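Local coordinates for protein 1-carboxybiuret hydrolase subunit AtzE (Pseudomonas sp., PDB 6C62) that hydrolyses 1-carboxybiuret to urea-1,3-dicarboxylate and ammonia in the degradation of atrazine, at residues W291-I304 with G398-P410. Numbering follows the deposited sequence.
Sequences WPDAEIGRAAAFVI and GLLTQPVSFAGCP
L399 lays its CD2 methyl over one face of the R298 guanidinium, 3.8 Å from NE, an apolar cover that leaves the group's edge to a water. That water accepts from R298 NH2 and donates to Q402 OE1, while R298 NE gives OE1 a bent, weak hydrogen bond of 3.3 Å. Q402 suits the place because its long, extended chain carries OE1 to both partners while CG rests on the A301 methyl. P403 follows, its compact ring set with CB and CG against the A294 carbonyl oxygen; its CA is 4.6 Å from R298 CA. V404 CA approaches the indole of W291, whose NE1 is hydrogen-bonded to Y353 OH. In F406, chi1 of -169° turns CG away from the backbone N and places the ring as a knob among G297, A300, A301 and I304; CE2 lies 3.6 Å from A300 CB, and I304 CD1 meets the ring's edge. Cutting F406 back to an alanine would probably open a gap there and deprive I304 of its aromatic partner. C409 SG reaches the W291 ring edge, 4.1 Å from CH2. Small G297, A300 and A301 probably make room for this single aromatic knob where helices 294-304 and 402-407 cross at 70°, near the probable amidase nucleophile S174.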
loop_
_atom_site.group_PDB
_atom_site.type_symbol
_atom_site.label_atom_id
_atom_site.label_comp_id
_atom_site.label_asym_id
_atom_site.label_seq_id
_atom_site.Cartn_x
_atom_site.Cartn_y
_atom_site.Cartn_z
ATOM N N TRP A 291 -5.688 -20.969 14.097
ATOM C CA TRP A 291 -5.601 -19.676 13.414
ATOM C C TRP A 291 -4.774 -19.934 12.150
ATOM O O TRP A 291 -3.769 -20.660 12.201
ATOM C CB TRP A 291 -4.915 -18.689 14.340
ATOM C CG TRP A 291 -4.819 -17.269 13.839
ATOM C CD1 TRP A 291 -3.821 -16.761 13.094
ATOM C CD2 TRP A 291 -5.690 -16.198 14.121
ATOM N NE1 TRP A 291 -4.020 -15.440 12.882
ATOM C CE2 TRP A 291 -5.175 -15.066 13.488
ATOM C CE3 TRP A 291 -6.863 -16.078 14.847
ATOM C CZ2 TRP A 291 -5.767 -13.836 13.558
ATOM C CZ3 TRP A 291 -7.492 -14.837 14.906
ATOM C CH2 TRP A 291 -6.941 -13.721 14.265
ATOM N N PRO A 292 -5.204 -19.411 10.997
ATOM C CA PRO A 292 -4.401 -19.667 9.789
ATOM C C PRO A 292 -2.972 -19.026 9.796
ATOM O O PRO A 292 -2.819 -17.820 10.065
ATOM C CB PRO A 292 -5.281 -19.047 8.692
ATOM C CG PRO A 292 -5.906 -17.870 9.385
ATOM C CD PRO A 292 -6.318 -18.498 10.698
ATOM N N ASP A 293 -1.961 -19.820 9.507
ATOM C CA ASP A 293 -0.614 -19.345 9.254
ATOM C C ASP A 293 -0.095 -18.406 10.347
ATOM O O ASP A 293 0.504 -17.370 10.040
ATOM C CB ASP A 293 -0.559 -18.574 7.916
ATOM C CG ASP A 293 -0.872 -19.442 6.699
ATOM O OD1 ASP A 293 -0.639 -20.669 6.757
ATOM O OD2 ASP A 293 -1.348 -18.889 5.676
ATOM N N ALA A 294 -0.272 -18.759 11.602
ATOM C CA ALA A 294 -0.027 -17.766 12.697
ATOM C C ALA A 294 1.444 -17.376 12.775
ATOM O O ALA A 294 1.761 -16.193 12.910
ATOM C CB ALA A 294 -0.492 -18.313 14.026
ATOM N N GLU A 295 2.330 -18.359 12.680
ATOM C CA GLU A 295 3.732 -18.091 12.780
ATOM C C GLU A 295 4.216 -17.211 11.583
ATOM O O GLU A 295 5.114 -16.387 11.747
ATOM C CB GLU A 295 4.541 -19.383 12.799
ATOM C CG GLU A 295 6.031 -19.147 12.935
ATOM C CD GLU A 295 6.858 -20.421 13.134
ATOM O OE1 GLU A 295 6.388 -21.524 12.745
ATOM O OE2 GLU A 295 7.985 -20.277 13.677
ATOM N N ILE A 296 3.625 -17.403 10.414
ATOM C CA ILE A 296 4.006 -16.638 9.213
ATOM C C ILE A 296 3.397 -15.245 9.325
ATOM O O ILE A 296 4.006 -14.268 8.868
ATOM C CB ILE A 296 3.489 -17.279 7.894
ATOM C CG1 ILE A 296 3.814 -18.768 7.805
ATOM C CG2 ILE A 296 4.005 -16.543 6.667
ATOM C CD1 ILE A 296 5.207 -19.132 8.024
ATOM N N GLY A 297 2.195 -15.141 9.908
ATOM C CA GLY A 297 1.564 -13.855 10.213
ATOM C C GLY A 297 2.480 -13.008 11.106
ATOM O O GLY A 297 2.697 -11.844 10.831
ATOM N N ARG A 298 3.057 -13.619 12.143
ATOM C CA ARG A 298 4.018 -12.939 12.962
ATOM C C ARG A 298 5.250 -12.497 12.155
ATOM O O ARG A 298 5.743 -11.349 12.323
ATOM C CB ARG A 298 4.460 -13.779 14.159
ATOM C CG ARG A 298 5.697 -13.143 14.881
ATOM C CD ARG A 298 5.957 -13.706 16.213
ATOM N NE ARG A 298 7.083 -13.013 16.809
ATOM C CZ ARG A 298 8.375 -13.328 16.631
ATOM N NH1 ARG A 298 8.765 -14.366 15.888
ATOM N NH2 ARG A 298 9.279 -12.587 17.225
ATOM N N ALA A 299 5.747 -13.401 11.310
ATOM C CA ALA A 299 6.916 -13.155 10.539
ATOM C C ALA A 299 6.734 -11.929 9.611
ATOM O O ALA A 299 7.592 -11.053 9.565
ATOM C CB ALA A 299 7.323 -14.398 9.762
ATOM N N ALA A 300 5.619 -11.892 8.913
ATOM C CA ALA A 300 5.308 -10.803 8.023
ATOM C C ALA A 300 5.127 -9.483 8.764
ATOM O O ALA A 300 5.644 -8.453 8.297
ATOM C CB ALA A 300 4.056 -11.115 7.243
ATOM N N ALA A 301 4.433 -9.506 9.920
ATOM C CA ALA A 301 4.312 -8.332 10.744
ATOM C C ALA A 301 5.691 -7.797 11.173
ATOM O O ALA A 301 5.957 -6.597 11.161
ATOM C CB ALA A 301 3.484 -8.582 11.942
ATOM N N PHE A 302 6.565 -8.725 11.518
ATOM C CA PHE A 302 7.887 -8.408 12.019
ATOM C C PHE A 302 8.700 -7.733 10.953
ATOM O O PHE A 302 9.359 -6.702 11.201
ATOM C CB PHE A 302 8.568 -9.680 12.530
ATOM C CG PHE A 302 9.778 -9.438 13.362
ATOM C CD1 PHE A 302 10.946 -9.112 12.782
ATOM C CD2 PHE A 302 9.741 -9.568 14.727
ATOM C CE1 PHE A 302 12.088 -8.848 13.521
ATOM C CE2 PHE A 302 10.893 -9.372 15.501
ATOM C CZ PHE A 302 12.070 -9.004 14.883
ATOM N N VAL A 303 8.657 -8.280 9.744
ATOM C CA VAL A 303 9.356 -7.738 8.589
ATOM C C VAL A 303 8.901 -6.344 8.234
ATOM O O VAL A 303 9.740 -5.464 8.055
ATOM C CB VAL A 303 9.270 -8.747 7.384
ATOM C CG1 VAL A 303 9.696 -8.091 6.094
ATOM C CG2 VAL A 303 10.178 -9.950 7.637
ATOM N N ILE A 304 7.622 -6.138 8.130
ATOM C CA ILE A 304 7.052 -4.834 7.778
ATOM C C ILE A 304 7.349 -3.792 8.856
ATOM O O ILE A 304 7.654 -2.690 8.574
ATOM C CB ILE A 304 5.541 -4.990 7.541
ATOM C CG1 ILE A 304 5.362 -5.689 6.182
ATOM C CG2 ILE A 304 4.779 -3.671 7.528
ATOM C CD1 ILE A 304 3.970 -6.266 5.941
ATOM N N GLY A 398 5.706 -10.359 22.716
ATOM C CA GLY A 398 4.625 -10.217 21.695
ATOM C C GLY A 398 4.341 -11.413 20.812
ATOM O O GLY A 398 3.640 -11.312 19.804
ATOM N N LEU A 399 4.893 -12.563 21.160
ATOM C CA LEU A 399 4.680 -13.777 20.354
ATOM C C LEU A 399 3.189 -14.097 20.032
ATOM O O LEU A 399 2.866 -14.576 18.943
ATOM C CB LEU A 399 5.316 -14.995 21.097
ATOM C CG LEU A 399 6.841 -15.172 20.993
ATOM C CD1 LEU A 399 7.318 -16.242 21.968
ATOM C CD2 LEU A 399 7.324 -15.527 19.601
ATOM N N LEU A 400 2.325 -13.910 21.018
ATOM C CA LEU A 400 0.908 -14.220 20.934
ATOM C C LEU A 400 0.037 -13.051 20.416
ATOM O O LEU A 400 -1.076 -13.264 19.938
ATOM C CB LEU A 400 0.394 -14.639 22.287
ATOM C CG LEU A 400 1.159 -15.840 22.882
ATOM C CD1 LEU A 400 0.753 -16.119 24.328
ATOM C CD2 LEU A 400 0.946 -17.066 22.005
ATOM N N THR A 401 0.551 -11.836 20.504
ATOM C CA THR A 401 -0.183 -10.641 20.077
ATOM C C THR A 401 0.039 -10.338 18.587
ATOM O O THR A 401 -0.882 -9.894 17.879
ATOM C CB THR A 401 0.211 -9.404 20.914
ATOM O OG1 THR A 401 1.634 -9.296 21.008
ATOM C CG2 THR A 401 -0.318 -9.523 22.269
ATOM N N GLN A 402 1.263 -10.545 18.137
ATOM C CA GLN A 402 1.717 -10.091 16.834
ATOM C C GLN A 402 0.938 -10.656 15.621
ATOM O O GLN A 402 0.635 -9.911 14.710
ATOM C CB GLN A 402 3.242 -10.298 16.701
ATOM C CG GLN A 402 3.854 -9.566 15.516
ATOM C CD GLN A 402 5.335 -9.252 15.658
ATOM O OE1 GLN A 402 6.021 -9.885 16.449
ATOM N NE2 GLN A 402 5.819 -8.205 14.985
ATOM N N PRO A 403 0.553 -11.932 15.643
ATOM C CA PRO A 403 -0.253 -12.450 14.487
ATOM C C PRO A 403 -1.636 -11.791 14.371
ATOM O O PRO A 403 -2.162 -11.657 13.273
ATOM C CB PRO A 403 -0.434 -13.941 14.832
ATOM C CG PRO A 403 0.666 -14.275 15.841
ATOM C CD PRO A 403 0.880 -13.001 16.605
ATOM N N VAL A 404 -2.203 -11.358 15.473
ATOM C CA VAL A 404 -3.592 -10.892 15.509
ATOM C C VAL A 404 -3.757 -9.435 15.052
ATOM O O VAL A 404 -4.641 -9.111 14.234
ATOM C CB VAL A 404 -4.170 -11.065 16.942
ATOM C CG1 VAL A 404 -5.603 -10.569 16.987
ATOM C CG2 VAL A 404 -4.043 -12.528 17.403
ATOM N N SER A 405 -2.888 -8.557 15.520
ATOM C CA SER A 405 -2.861 -7.183 15.041
ATOM C C SER A 405 -2.502 -7.058 13.544
ATOM O O SER A 405 -2.880 -6.106 12.911
ATOM C CB SER A 405 -1.932 -6.326 15.928
ATOM O OG SER A 405 -0.811 -7.068 16.256
ATOM N N PHE A 406 -1.827 -8.055 12.984
ATOM C CA PHE A 406 -1.431 -7.993 11.589
ATOM C C PHE A 406 -2.657 -8.070 10.640
ATOM O O PHE A 406 -2.694 -7.440 9.589
ATOM C CB PHE A 406 -0.441 -9.093 11.292
ATOM C CG PHE A 406 0.219 -8.962 9.955
ATOM C CD1 PHE A 406 0.852 -7.761 9.598
ATOM C CD2 PHE A 406 0.185 -9.990 9.034
ATOM C CE1 PHE A 406 1.414 -7.599 8.327
ATOM C CE2 PHE A 406 0.734 -9.813 7.778
ATOM C CZ PHE A 406 1.396 -8.664 7.446
ATOM N N ALA A 407 -3.653 -8.856 11.082
ATOM C CA ALA A 407 -4.951 -8.910 10.450
ATOM C C ALA A 407 -5.853 -7.757 10.857
ATOM O O ALA A 407 -6.888 -7.527 10.204
ATOM C CB ALA A 407 -5.629 -10.224 10.741
ATOM N N GLY A 408 -5.530 -7.036 11.943
ATOM C CA GLY A 408 -6.297 -5.838 12.320
ATOM C C GLY A 408 -7.585 -6.154 13.060
ATOM O O GLY A 408 -8.453 -5.291 13.123
ATOM N N CYS A 409 -7.712 -7.381 13.628
ATOM C CA CYS A 409 -8.914 -7.786 14.342
ATOM C C CYS A 409 -8.982 -7.089 15.699
ATOM O O CYS A 409 -7.965 -6.970 16.364
ATOM C CB CYS A 409 -8.882 -9.299 14.603
ATOM S SG CYS A 409 -8.949 -10.331 13.155
ATOM N N PRO A 410 -10.156 -6.687 16.149
ATOM C CA PRO A 410 -10.229 -6.084 17.465
ATOM C C PRO A 410 -10.034 -7.099 18.601
ATOM O O PRO A 410 -10.360 -8.280 18.450
ATOM C CB PRO A 410 -11.649 -5.473 17.499
ATOM C CG PRO A 410 -12.445 -6.372 16.617
ATOM C CD PRO A 410 -11.465 -6.769 15.506
HETATM O O HOH W 1 7.927 -10.226 18.623
#